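Local atomic coordinates of TetR family transcriptional regulator (Clostridium perfringens, PDB entry 6AZH), a protein that probably binds operator DNA as a dimeric TetR-family regulator and controls transcription, perhaps of fatty acid metabolism genes. Residues T28-A33 with V38-L43; K88-L93 with T123-G128; E96-F101 with L163-R168; M105-L108 with T113-D116. One frame throughout, in Å; residues are numbered along the deposited sequence.

Contact 1 (28-33 with 38-43) joins helices 29-36 and 40-46 in the N-terminal tetR-family region, with its centre about 26 Å from the centre of the chain. Contacts 2, 3 and 4 all draw on the helices that follow. Their centres are 16 to 18 Å apart, whereas contact 1 lies 23 to 31 Å from each of them, centre to centre. Contacts 2 and 4 share helix 113-138, and contacts 3 and 4 share helix 98-106. Along the chain contact 1 closes first; contacts 2 and 3 then interleave, and both span contact 4. This separation is consistent with the TetR-type division into a probable DNA-reading head and a larger helical body that dimerises.

Contact 1: residues T28-A33 with V38-L43; sequences TVDEIA and VAKGTL
V38 meets A33 through the backbone: V38 N donates to A33 O at 3.2 Å, nearly straight at 172° and in the carbonyl plane. The bond ties the end of the turn to helix 29-36, and the CA atoms of A33 and V38 are the nearest pair across the segments. After the N-cap residue A39 comes K40, its CG lying 3.9 Å from A33 CB; the chain bends at chi3 and chi4 until NZ reaches D30. This salt bridge, K40 NZ to D30 OD1, measures 2.7 Å, with the ammonium standing 52° out of the carboxylate plane. One water accepts from K40 NZ and donates to D30 O, so the lysine is linked to both the side chain and the backbone of D30. L43 supplies the buried side. With CG anti to its backbone N (chi1 180°), it sends CD2 to V29 CG1 at 3.5 Å, tighter than usual for two carbons, while L43 CD1 rests on A33 CB at 3.9 Å. I53 of helix 50-74 packs on both V29 and L43. The two helices and their short turn form the helix-turn-helix of the tetR family, in which helix 40-46 probably serves as DNA recognition helix. Chemically, apolar contacts on the buried side and a charged, hydrated clasp at the exposed edge join the two helices, a pattern consistent with a fixed helix-turn-helix geometry.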
loop_
_atom_site.group_PDB
_atom_site.type_symbol
_atom_site.label_atom_id
_atom_site.label_comp_id
_atom_site.label_asym_id
_atom_site.label_seq_id
_atom_site.Cartn_x
_atom_site.Cartn_y
_atom_site.Cartn_z
ATOM N N THR A 28 -4.166 14.069 -17.682
ATOM C CA THR A 28 -3.831 15.306 -18.376
ATOM C C THR A 28 -4.739 16.430 -17.907
ATOM O O THR A 28 -5.890 16.197 -17.529
ATOM C CB THR A 28 -3.983 15.192 -19.896
ATOM O OG1 THR A 28 -5.357 14.933 -20.224
ATOM C CG2 THR A 28 -3.085 14.089 -20.463
ATOM N N VAL A 29 -4.224 17.660 -17.994
ATOM C CA VAL A 29 -5.072 18.839 -17.816
ATOM C C VAL A 29 -6.271 18.773 -18.759
ATOM O O VAL A 29 -7.406 19.054 -18.358
ATOM C CB VAL A 29 -4.256 20.130 -18.022
ATOM C CG1 VAL A 29 -5.176 21.329 -18.143
ATOM C CG2 VAL A 29 -3.274 20.337 -16.893
ATOM N N ASP A 30 -6.038 18.383 -20.021
ATOM C CA ASP A 30 -7.117 18.300 -21.008
ATOM C C ASP A 30 -8.276 17.452 -20.497
ATOM O O ASP A 30 -9.446 17.840 -20.597
ATOM C CB ASP A 30 -6.601 17.702 -22.323
ATOM C CG ASP A 30 -5.557 18.558 -23.003
ATOM O OD1 ASP A 30 -5.583 19.801 -22.859
ATOM O OD2 ASP A 30 -4.711 17.962 -23.699
ATOM N N GLU A 31 -7.962 16.275 -19.950
ATOM C CA GLU A 31 -9.003 15.375 -19.480
ATOM C C GLU A 31 -9.665 15.908 -18.213
ATOM O O GLU A 31 -10.887 15.803 -18.057
ATOM C CB GLU A 31 -8.414 13.976 -19.252
ATOM C CG GLU A 31 -9.384 12.945 -18.673
ATOM C CD GLU A 31 -10.470 12.491 -19.647
ATOM O OE1 GLU A 31 -10.517 12.982 -20.799
ATOM O OE2 GLU A 31 -11.278 11.620 -19.253
ATOM N N ILE A 32 -8.880 16.505 -17.308
ATOM C CA ILE A 32 -9.447 17.035 -16.070
ATOM C C ILE A 32 -10.412 18.182 -16.365
ATOM O O ILE A 32 -11.487 18.276 -15.762
ATOM C CB ILE A 32 -8.326 17.466 -15.102
ATOM C CG1 ILE A 32 -7.555 16.228 -14.614
ATOM C CG2 ILE A 32 -8.909 18.246 -13.913
ATOM C CD1 ILE A 32 -6.231 16.525 -13.928
ATOM N N ALA A 33 -10.056 19.064 -17.303
ATOM C CA ALA A 33 -10.958 20.160 -17.662
ATOM C C ALA A 33 -12.262 19.615 -18.224
ATOM O O ALA A 33 -13.352 20.064 -17.852
ATOM C CB ALA A 33 -10.292 21.092 -18.687
ATOM N N VAL A 38 -15.166 22.457 -16.759
ATOM C CA VAL A 38 -14.549 23.752 -16.514
ATOM C C VAL A 38 -13.830 24.177 -17.787
ATOM O O VAL A 38 -13.024 23.415 -18.330
ATOM C CB VAL A 38 -13.571 23.698 -15.331
ATOM C CG1 VAL A 38 -12.743 24.958 -15.256
ATOM C CG2 VAL A 38 -14.340 23.502 -14.039
ATOM N N ALA A 39 -14.124 25.380 -18.267
ATOM C CA ALA A 39 -13.433 25.877 -19.451
ATOM C C ALA A 39 -11.921 25.843 -19.229
ATOM O O ALA A 39 -11.429 26.243 -18.172
ATOM C CB ALA A 39 -13.902 27.303 -19.762
ATOM N N LYS A 40 -11.171 25.375 -20.238
ATOM C CA LYS A 40 -9.738 25.159 -20.031
ATOM C C LYS A 40 -9.015 26.456 -19.683
ATOM O O LYS A 40 -8.079 26.456 -18.871
ATOM C CB LYS A 40 -9.107 24.501 -21.263
ATOM C CG LYS A 40 -8.047 23.463 -20.906
ATOM C CD LYS A 40 -7.379 22.862 -22.132
ATOM C CE LYS A 40 -8.387 22.246 -23.076
ATOM N NZ LYS A 40 -7.845 21.009 -23.711
ATOM N N GLY A 41 -9.426 27.575 -20.286
ATOM C CA GLY A 41 -8.810 28.847 -19.936
ATOM C C GLY A 41 -9.006 29.210 -18.475
ATOM O O GLY A 41 -8.113 29.776 -17.838
ATOM N N THR A 42 -10.177 28.884 -17.924
ATOM C CA THR A 42 -10.443 29.137 -16.510
ATOM C C THR A 42 -9.666 28.163 -15.629
ATOM O O THR A 42 -9.173 28.543 -14.558
ATOM C CB THR A 42 -11.951 29.058 -16.266
ATOM O OG1 THR A 42 -12.596 30.102 -17.019
ATOM C CG2 THR A 42 -12.301 29.229 -14.777
ATOM N N LEU A 43 -9.528 26.907 -16.068
ATOM C CA LEU A 43 -8.652 25.986 -15.346
ATOM C C LEU A 43 -7.248 26.563 -15.249
ATOM O O LEU A 43 -6.664 26.631 -14.164
ATOM C CB LEU A 43 -8.624 24.606 -16.010
ATOM C CG LEU A 43 -7.713 23.565 -15.315
ATOM C CD1 LEU A 43 -8.226 22.146 -15.525
ATOM C CD2 LEU A 43 -6.240 23.635 -15.759
HETATM O O HOH W 1 -10.183 19.563 -22.446
#

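Contact 2: residues K88-L93 with T123-G128; sequences KMQFEL and TEYIEG
Y125 reaches across from helix 113-138 to Q90 of helix 79-96, and the tight part of the contact is a single hydrogen bond. Y125 OH donates to Q90 OE1 at 2.6 Å, in the carbonyl plane and on a lone pair, with a C=O...donor angle of 114°. Q90 OE1 sits at the edge of the phenol ring, 3.2 Å from Y125 CE2, and the amide and ring planes are only 22° apart. Long side chains bridge the gap, for the closest CA atoms, those of Q90 and Y125, are 11.4 Å apart. Y125 has its CG anti to the backbone N (chi1 177°), which carries the ring out to helix 79-96; Q90 runs extended beyond CG to meet it. The looser part is the flank held by M89, a selenomethionine that is partly exposed, whereas Q90 and Y125 are buried. The M89 chain bends at chi2 and chi3 and brings only CE near the phenol, M89 CE lying 3.5 Å from Y125 OH. Neighbouring helices fill in the surroundings: L158 of helix 147-165 touches Q90, and L69 of helix 50-74 touches Y125. The site thus lies within the helical bundle of the TetR C-terminal domain, its centre about 7 Å from the centre of the chain. The phenol's donor and the amide's carbonyl oxygen are paired here among apolar neighbours, and the in-plane lone-pair geometry probably limits rotation of the hydroxyl and of the amide.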
loop_
_atom_site.group_PDB
_atom_site.type_symbol
_atom_site.label_atom_id
_atom_site.label_comp_id
_atom_site.label_asym_id
_atom_site.label_seq_id
_atom_site.Cartn_x
_atom_site.Cartn_y
_atom_site.Cartn_z
ATOM N N LYS A 88 -11.735 2.954 13.517
ATOM C CA LYS A 88 -13.066 3.181 12.976
ATOM C C LYS A 88 -13.079 4.397 12.058
ATOM O O LYS A 88 -13.584 4.328 10.932
ATOM C CB LYS A 88 -14.064 3.358 14.117
ATOM C CG LYS A 88 -15.442 3.776 13.670
ATOM C CD LYS A 88 -16.323 4.033 14.893
ATOM C CE LYS A 88 -17.790 3.852 14.565
ATOM N NZ LYS A 88 -18.232 4.754 13.471
HETATM N N MSE A 89 -12.509 5.511 12.518
HETATM C CA MSE A 89 -12.451 6.743 11.729
HETATM C C MSE A 89 -11.730 6.517 10.385
HETATM O O MSE A 89 -12.219 6.962 9.340
HETATM C CB MSE A 89 -11.756 7.852 12.535
HETATM C CG MSE A 89 -11.598 9.207 11.818
HETATM SE SE MSE A 89 -10.039 9.268 10.596
HETATM C CE MSE A 89 -8.630 9.624 11.905
ATOM N N GLN A 90 -10.585 5.822 10.414
ATOM C CA GLN A 90 -9.765 5.696 9.202
ATOM C C GLN A 90 -10.450 4.841 8.152
ATOM O O GLN A 90 -10.419 5.168 6.959
ATOM C CB GLN A 90 -8.394 5.093 9.526
ATOM C CG GLN A 90 -7.461 5.999 10.280
ATOM C CD GLN A 90 -6.025 5.485 10.307
ATOM O OE1 GLN A 90 -5.086 6.273 10.345
ATOM N NE2 GLN A 90 -5.855 4.166 10.281
ATOM N N PHE A 91 -11.058 3.728 8.571
ATOM C CA PHE A 91 -11.700 2.852 7.603
ATOM C C PHE A 91 -12.971 3.479 7.052
ATOM O O PHE A 91 -13.268 3.329 5.858
ATOM C CB PHE A 91 -11.991 1.493 8.232
ATOM C CG PHE A 91 -10.768 0.624 8.376
ATOM C CD1 PHE A 91 -10.026 0.269 7.262
ATOM C CD2 PHE A 91 -10.370 0.161 9.623
ATOM C CE1 PHE A 91 -8.904 -0.525 7.380
ATOM C CE2 PHE A 91 -9.252 -0.639 9.757
ATOM C CZ PHE A 91 -8.516 -0.986 8.633
ATOM N N GLU A 92 -13.711 4.222 7.889
ATOM C CA GLU A 92 -14.865 4.950 7.375
ATOM C C GLU A 92 -14.424 6.014 6.378
ATOM O O GLU A 92 -15.006 6.134 5.291
ATOM C CB GLU A 92 -15.679 5.565 8.525
ATOM C CG GLU A 92 -16.507 4.530 9.280
ATOM C CD GLU A 92 -17.210 5.086 10.502
ATOM O OE1 GLU A 92 -17.054 6.289 10.792
ATOM O OE2 GLU A 92 -17.912 4.305 11.186
ATOM N N LEU A 93 -13.359 6.754 6.706
ATOM C CA LEU A 93 -12.856 7.780 5.792
ATOM C C LEU A 93 -12.343 7.158 4.504
ATOM O O LEU A 93 -12.619 7.665 3.410
ATOM C CB LEU A 93 -11.749 8.598 6.459
ATOM C CG LEU A 93 -11.636 10.066 6.055
ATOM C CD1 LEU A 93 -13.020 10.728 6.033
ATOM C CD2 LEU A 93 -10.686 10.819 6.987
ATOM N N THR A 123 3.474 11.524 6.261
ATOM C CA THR A 123 4.252 11.421 7.496
ATOM C C THR A 123 3.688 12.327 8.576
ATOM O O THR A 123 3.575 11.917 9.741
ATOM C CB THR A 123 5.723 11.749 7.215
ATOM O OG1 THR A 123 6.283 10.713 6.404
ATOM C CG2 THR A 123 6.539 11.842 8.514
ATOM N N GLU A 124 3.319 13.562 8.210
ATOM C CA GLU A 124 2.623 14.445 9.142
ATOM C C GLU A 124 1.395 13.774 9.746
ATOM O O GLU A 124 1.156 13.866 10.958
ATOM C CB GLU A 124 2.215 15.740 8.439
ATOM C CG GLU A 124 3.373 16.688 8.166
ATOM C CD GLU A 124 2.973 17.861 7.274
ATOM O OE1 GLU A 124 1.760 18.079 7.070
ATOM O OE2 GLU A 124 3.877 18.564 6.775
ATOM N N TYR A 125 0.594 13.100 8.920
ATOM C CA TYR A 125 -0.552 12.373 9.451
ATOM C C TYR A 125 -0.108 11.248 10.381
ATOM O O TYR A 125 -0.659 11.080 11.475
ATOM C CB TYR A 125 -1.411 11.821 8.308
ATOM C CG TYR A 125 -2.576 10.983 8.785
ATOM C CD1 TYR A 125 -3.770 11.580 9.173
ATOM C CD2 TYR A 125 -2.485 9.599 8.861
ATOM C CE1 TYR A 125 -4.824 10.833 9.610
ATOM C CE2 TYR A 125 -3.544 8.842 9.305
ATOM C CZ TYR A 125 -4.714 9.468 9.678
ATOM O OH TYR A 125 -5.782 8.719 10.126
ATOM N N ILE A 126 0.889 10.461 9.963
ATOM C CA ILE A 126 1.322 9.311 10.762
ATOM C C ILE A 126 1.898 9.755 12.107
ATOM O O ILE A 126 1.798 9.027 13.104
ATOM C CB ILE A 126 2.314 8.455 9.944
ATOM C CG1 ILE A 126 1.586 7.796 8.772
ATOM C CG2 ILE A 126 2.993 7.372 10.805
ATOM C CD1 ILE A 126 2.494 7.105 7.798
ATOM N N GLU A 127 2.468 10.963 12.174
ATOM C CA GLU A 127 2.981 11.459 13.451
ATOM C C GLU A 127 1.876 11.622 14.484
ATOM O O GLU A 127 2.134 11.502 15.688
ATOM C CB GLU A 127 3.715 12.786 13.248
ATOM C CG GLU A 127 5.117 12.604 12.699
ATOM C CD GLU A 127 5.687 13.879 12.105
ATOM O OE1 GLU A 127 4.999 14.925 12.145
ATOM O OE2 GLU A 127 6.824 13.824 11.596
ATOM N N GLY A 128 0.649 11.914 14.051
ATOM C CA GLY A 128 -0.458 11.933 14.996
ATOM C C GLY A 128 -0.714 10.566 15.605
ATOM O O GLY A 128 -0.965 10.450 16.808
#

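Contact 3: residues E96-F101 with L163-R168; sequences ENRAFF and LYELSR
R98 and E165 mark the closest backbone approach, with their CA atoms 9.4 Å apart, R98 in the first turn of helix 98-106 and E165 in the last part of the 147-165 segment. Their side chains span that distance by crossing at about a right angle. The salt bridge runs from R98 NH1 to E165 OE2 at 3.0 Å, and its N-H...acceptor angle of 138° makes it bent. Neither flat group presents itself squarely: the donor stands 50° out of the carboxylate plane, the acceptor is tilted from the guanidinium plane, and the two planes are 76° apart. Only NH1 bonds to the glutamate, and the planes are far from the coplanar, two-pronged arrangement. The carboxylate also passes close to the arginine's chain, E165 CD lying 3.6 Å from R98 CD. The glutamate reaches there with CG anti to its backbone N and a bend at chi2, while the arginine bends at chi3. R98 has further partners in Y95, whose carbonyl accepts from R98 NE and whose ring makes a cation-pi contact with the guanidinium. On the glutamate's own segment, Y164 stacks edge-to-face with H152 of the second subunit, placing the dimer interface close by. The arrangement is a surface ion pair linking the start of helix 98-106 to E165 in the C-terminal domain, which in TetR relatives binds ligand and dimerises.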
loop_
_atom_site.group_PDB
_atom_site.type_symbol
_atom_site.label_atom_id
_atom_site.label_comp_id
_atom_site.label_asym_id
_atom_site.label_seq_id
_atom_site.Cartn_x
_atom_site.Cartn_y
_atom_site.Cartn_z
ATOM N N GLU A 96 -15.276 6.123 2.347
ATOM C CA GLU A 96 -15.970 7.266 1.765
ATOM C C GLU A 96 -15.152 7.997 0.711
ATOM O O GLU A 96 -15.692 8.887 0.042
ATOM C CB GLU A 96 -16.358 8.246 2.872
ATOM C CG GLU A 96 -17.527 7.767 3.717
ATOM C CD GLU A 96 -18.752 7.457 2.873
ATOM O OE1 GLU A 96 -19.294 6.336 2.999
ATOM O OE2 GLU A 96 -19.168 8.336 2.079
ATOM N N ASN A 97 -13.877 7.658 0.543
ATOM C CA ASN A 97 -12.974 8.419 -0.314
ATOM C C ASN A 97 -12.022 7.464 -1.022
ATOM O O ASN A 97 -10.804 7.647 -1.023
ATOM C CB ASN A 97 -12.202 9.467 0.491
ATOM C CG ASN A 97 -13.118 10.499 1.152
ATOM O OD1 ASN A 97 -13.519 11.481 0.525
ATOM N ND2 ASN A 97 -13.467 10.263 2.426
ATOM N N ARG A 98 -12.574 6.416 -1.624
ATOM C CA ARG A 98 -11.719 5.356 -2.148
ATOM C C ARG A 98 -10.893 5.837 -3.329
ATOM O O ARG A 98 -9.708 5.496 -3.439
ATOM C CB ARG A 98 -12.560 4.150 -2.535
ATOM C CG ARG A 98 -12.797 3.203 -1.357
ATOM C CD ARG A 98 -13.879 2.194 -1.695
ATOM N NE ARG A 98 -15.203 2.795 -1.589
ATOM C CZ ARG A 98 -16.298 2.317 -2.179
ATOM N NH1 ARG A 98 -16.233 1.218 -2.925
ATOM N NH2 ARG A 98 -17.461 2.941 -2.019
ATOM N N ALA A 99 -11.497 6.627 -4.223
ATOM C CA ALA A 99 -10.748 7.135 -5.370
ATOM C C ALA A 99 -9.561 7.977 -4.914
ATOM O O ALA A 99 -8.432 7.801 -5.401
ATOM C CB ALA A 99 -11.671 7.939 -6.292
ATOM N N PHE A 100 -9.799 8.896 -3.974
ATOM C CA PHE A 100 -8.726 9.734 -3.448
ATOM C C PHE A 100 -7.590 8.892 -2.883
ATOM O O PHE A 100 -6.410 9.169 -3.138
ATOM C CB PHE A 100 -9.278 10.687 -2.376
ATOM C CG PHE A 100 -8.216 11.487 -1.675
ATOM C CD1 PHE A 100 -7.711 12.638 -2.232
ATOM C CD2 PHE A 100 -7.731 11.094 -0.443
ATOM C CE1 PHE A 100 -6.696 13.381 -1.585
ATOM C CE2 PHE A 100 -6.752 11.825 0.201
ATOM C CZ PHE A 100 -6.229 12.965 -0.365
ATOM N N PHE A 101 -7.921 7.858 -2.107
ATOM C CA PHE A 101 -6.874 7.070 -1.469
ATOM C C PHE A 101 -6.060 6.282 -2.489
ATOM O O PHE A 101 -4.843 6.153 -2.337
ATOM C CB PHE A 101 -7.478 6.140 -0.419
ATOM C CG PHE A 101 -6.504 5.742 0.634
ATOM C CD1 PHE A 101 -6.231 6.597 1.688
ATOM C CD2 PHE A 101 -5.838 4.532 0.555
ATOM C CE1 PHE A 101 -5.331 6.240 2.663
ATOM C CE2 PHE A 101 -4.930 4.168 1.530
ATOM C CZ PHE A 101 -4.671 5.028 2.577
ATOM N N LEU A 163 -6.489 -2.814 -0.953
ATOM C CA LEU A 163 -6.285 -3.860 -1.946
ATOM C C LEU A 163 -7.326 -4.961 -1.783
ATOM O O LEU A 163 -7.863 -5.482 -2.766
ATOM C CB LEU A 163 -4.867 -4.419 -1.817
ATOM C CG LEU A 163 -4.490 -5.503 -2.816
ATOM C CD1 LEU A 163 -4.435 -4.893 -4.222
ATOM C CD2 LEU A 163 -3.159 -6.113 -2.435
ATOM N N TYR A 164 -7.619 -5.323 -0.540
ATOM C CA TYR A 164 -8.682 -6.277 -0.253
ATOM C C TYR A 164 -10.032 -5.790 -0.767
ATOM O O TYR A 164 -10.833 -6.589 -1.262
ATOM C CB TYR A 164 -8.720 -6.514 1.253
ATOM C CG TYR A 164 -9.841 -7.376 1.767
ATOM C CD1 TYR A 164 -9.785 -8.758 1.651
ATOM C CD2 TYR A 164 -10.921 -6.814 2.441
ATOM C CE1 TYR A 164 -10.799 -9.565 2.154
ATOM C CE2 TYR A 164 -11.938 -7.617 2.959
ATOM C CZ TYR A 164 -11.863 -8.993 2.808
ATOM O OH TYR A 164 -12.859 -9.815 3.309
ATOM N N GLU A 165 -10.305 -4.481 -0.657
ATOM C CA GLU A 165 -11.585 -3.944 -1.119
ATOM C C GLU A 165 -11.744 -4.102 -2.623
ATOM O O GLU A 165 -12.873 -4.192 -3.118
ATOM C CB GLU A 165 -11.719 -2.466 -0.732
ATOM C CG GLU A 165 -13.123 -1.859 -0.931
ATOM C CD GLU A 165 -13.373 -1.343 -2.339
ATOM O OE1 GLU A 165 -12.403 -1.036 -3.066
ATOM O OE2 GLU A 165 -14.552 -1.239 -2.730
ATOM N N LEU A 166 -10.637 -4.136 -3.365
ATOM C CA LEU A 166 -10.699 -4.310 -4.811
ATOM C C LEU A 166 -10.955 -5.751 -5.237
ATOM O O LEU A 166 -11.068 -5.999 -6.443
ATOM C CB LEU A 166 -9.407 -3.796 -5.459
ATOM C CG LEU A 166 -9.252 -2.273 -5.445
ATOM C CD1 LEU A 166 -7.870 -1.834 -5.929
ATOM C CD2 LEU A 166 -10.331 -1.609 -6.287
ATOM N N SER A 167 -11.042 -6.697 -4.293
ATOM C CA SER A 167 -11.331 -8.093 -4.625
ATOM C C SER A 167 -12.607 -8.196 -5.443
ATOM O O SER A 167 -13.641 -7.635 -5.071
ATOM C CB SER A 167 -11.492 -8.930 -3.349
ATOM O OG SER A 167 -10.458 -8.690 -2.408
ATOM N N ARG A 168 -12.547 -8.938 -6.544
ATOM C CA ARG A 168 -13.724 -9.078 -7.391
ATOM C C ARG A 168 -14.613 -10.236 -6.984
ATOM O O ARG A 168 -15.694 -10.385 -7.561
ATOM C CB ARG A 168 -13.316 -9.244 -8.859
ATOM C CG ARG A 168 -12.708 -7.987 -9.455
ATOM C CD ARG A 168 -12.692 -8.034 -10.965
ATOM N NE ARG A 168 -14.025 -8.215 -11.528
ATOM C CZ ARG A 168 -14.796 -7.223 -11.954
ATOM N NH1 ARG A 168 -14.371 -5.966 -11.879
ATOM N NH2 ARG A 168 -15.995 -7.485 -12.462
#

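Contact 4: residues M105-L108 with T113-D116; sequences MSQL and TRQD
The connection between helices 98-106 and 113-138 is pinned by Q107, which offers both its side-chain amide and its backbone carbonyl to the first turn of the second helix. R114 grips the amide oxygen side-on: R114 NE donates to Q107 OE1 at 2.9 Å and R114 NH2 to the same atom at 3.0 Å. The oxygen lies only 2° out of the guanidinium plane, so the arginine's edge is well aimed. From the acceptor's side the geometry is less regular, since both nitrogens arrive on one face of the amide, NE standing 40° out of the carbonyl plane. A bend at chi2 folds the glutamine amide across to meet R114. In this helical TetR-type C-terminal domain both side chains rest on F54 of helix 50-74. The arginine also extends the link to the N-terminal region, with R114 NH1 in a salt bridge to E51 and the guanidinium in a cation-pi contact with Y24. Q115 secures the backbone: Q115 NE2 donates to Q107 O at 3.0 Å, from 53° above the carbonyl plane. Its chain is extended beyond CG, and Q115 CG passes 3.4 Å from Q107 OE1. The two glutamine side chains cross at about a right angle, yet their amide planes are close to parallel. The other polar atom of the Q115 amide, OE1, accepts from E112 N just ahead of the helix.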
loop_
_atom_site.group_PDB
_atom_site.type_symbol
_atom_site.label_atom_id
_atom_site.label_comp_id
_atom_site.label_asym_id
_atom_site.label_seq_id
_atom_site.Cartn_x
_atom_site.Cartn_y
_atom_site.Cartn_z
HETATM N N MSE A 105 -2.115 6.366 -3.050
HETATM C CA MSE A 105 -1.327 5.148 -3.077
HETATM C C MSE A 105 -0.536 4.985 -4.355
HETATM O O MSE A 105 0.572 4.474 -4.328
HETATM C CB MSE A 105 -2.196 3.915 -2.869
HETATM C CG MSE A 105 -2.968 3.965 -1.606
HETATM SE SE MSE A 105 -1.671 3.727 -0.173
HETATM C CE MSE A 105 -1.706 5.574 0.601
ATOM N N SER A 106 -1.099 5.429 -5.474
ATOM C CA SER A 106 -0.391 5.260 -6.740
ATOM C C SER A 106 0.875 6.106 -6.820
ATOM O O SER A 106 1.764 5.795 -7.624
ATOM C CB SER A 106 -1.328 5.579 -7.899
ATOM O OG SER A 106 -1.502 6.984 -8.034
ATOM N N GLN A 107 1.002 7.142 -5.990
ATOM C CA GLN A 107 2.114 8.072 -6.106
ATOM C C GLN A 107 3.076 8.026 -4.926
ATOM O O GLN A 107 4.004 8.840 -4.871
ATOM C CB GLN A 107 1.580 9.496 -6.311
ATOM C CG GLN A 107 1.185 9.754 -7.760
ATOM C CD GLN A 107 2.397 9.822 -8.665
ATOM O OE1 GLN A 107 3.261 10.677 -8.489
ATOM N NE2 GLN A 107 2.482 8.898 -9.620
ATOM N N LEU A 108 2.932 7.057 -4.016
ATOM C CA LEU A 108 3.744 7.079 -2.804
ATOM C C LEU A 108 5.140 6.489 -2.966
ATOM O O LEU A 108 5.926 6.545 -2.014
ATOM C CB LEU A 108 3.056 6.306 -1.685
ATOM C CG LEU A 108 1.981 6.981 -0.854
ATOM C CD1 LEU A 108 1.616 5.975 0.209
ATOM C CD2 LEU A 108 2.456 8.269 -0.244
ATOM N N THR A 113 10.091 14.848 -6.939
ATOM C CA THR A 113 9.903 15.786 -5.831
ATOM C C THR A 113 8.449 15.802 -5.366
ATOM O O THR A 113 8.164 15.872 -4.164
ATOM C CB THR A 113 10.347 17.191 -6.263
ATOM O OG1 THR A 113 11.731 17.160 -6.631
ATOM C CG2 THR A 113 10.161 18.194 -5.132
ATOM N N ARG A 114 7.518 15.709 -6.315
ATOM C CA ARG A 114 6.097 15.615 -6.004
ATOM C C ARG A 114 5.815 14.476 -5.029
ATOM O O ARG A 114 4.952 14.593 -4.154
ATOM C CB ARG A 114 5.324 15.421 -7.310
ATOM C CG ARG A 114 3.846 15.150 -7.208
ATOM C CD ARG A 114 3.304 14.804 -8.618
ATOM N NE ARG A 114 3.765 13.501 -9.099
ATOM C CZ ARG A 114 4.692 13.318 -10.045
ATOM N NH1 ARG A 114 5.289 14.356 -10.629
ATOM N NH2 ARG A 114 5.028 12.093 -10.410
ATOM N N GLN A 115 6.540 13.370 -5.164
ATOM C CA GLN A 115 6.252 12.208 -4.338
ATOM C C GLN A 115 6.957 12.272 -2.992
ATOM O O GLN A 115 6.406 11.792 -1.996
ATOM C CB GLN A 115 6.624 10.938 -5.097
ATOM C CG GLN A 115 6.030 10.900 -6.511
ATOM C CD GLN A 115 6.532 9.731 -7.330
ATOM O OE1 GLN A 115 7.582 9.808 -7.970
ATOM N NE2 GLN A 115 5.788 8.633 -7.304
ATOM N N ASP A 116 8.157 12.859 -2.933
ATOM C CA ASP A 116 8.746 13.193 -1.638
ATOM C C ASP A 116 7.795 14.065 -0.831
ATOM O O ASP A 116 7.572 13.831 0.364
ATOM C CB ASP A 116 10.075 13.924 -1.826
ATOM C CG ASP A 116 11.200 13.011 -2.268
ATOM O OD1 ASP A 116 11.244 11.846 -1.826
ATOM O OD2 ASP A 116 12.056 13.475 -3.055
#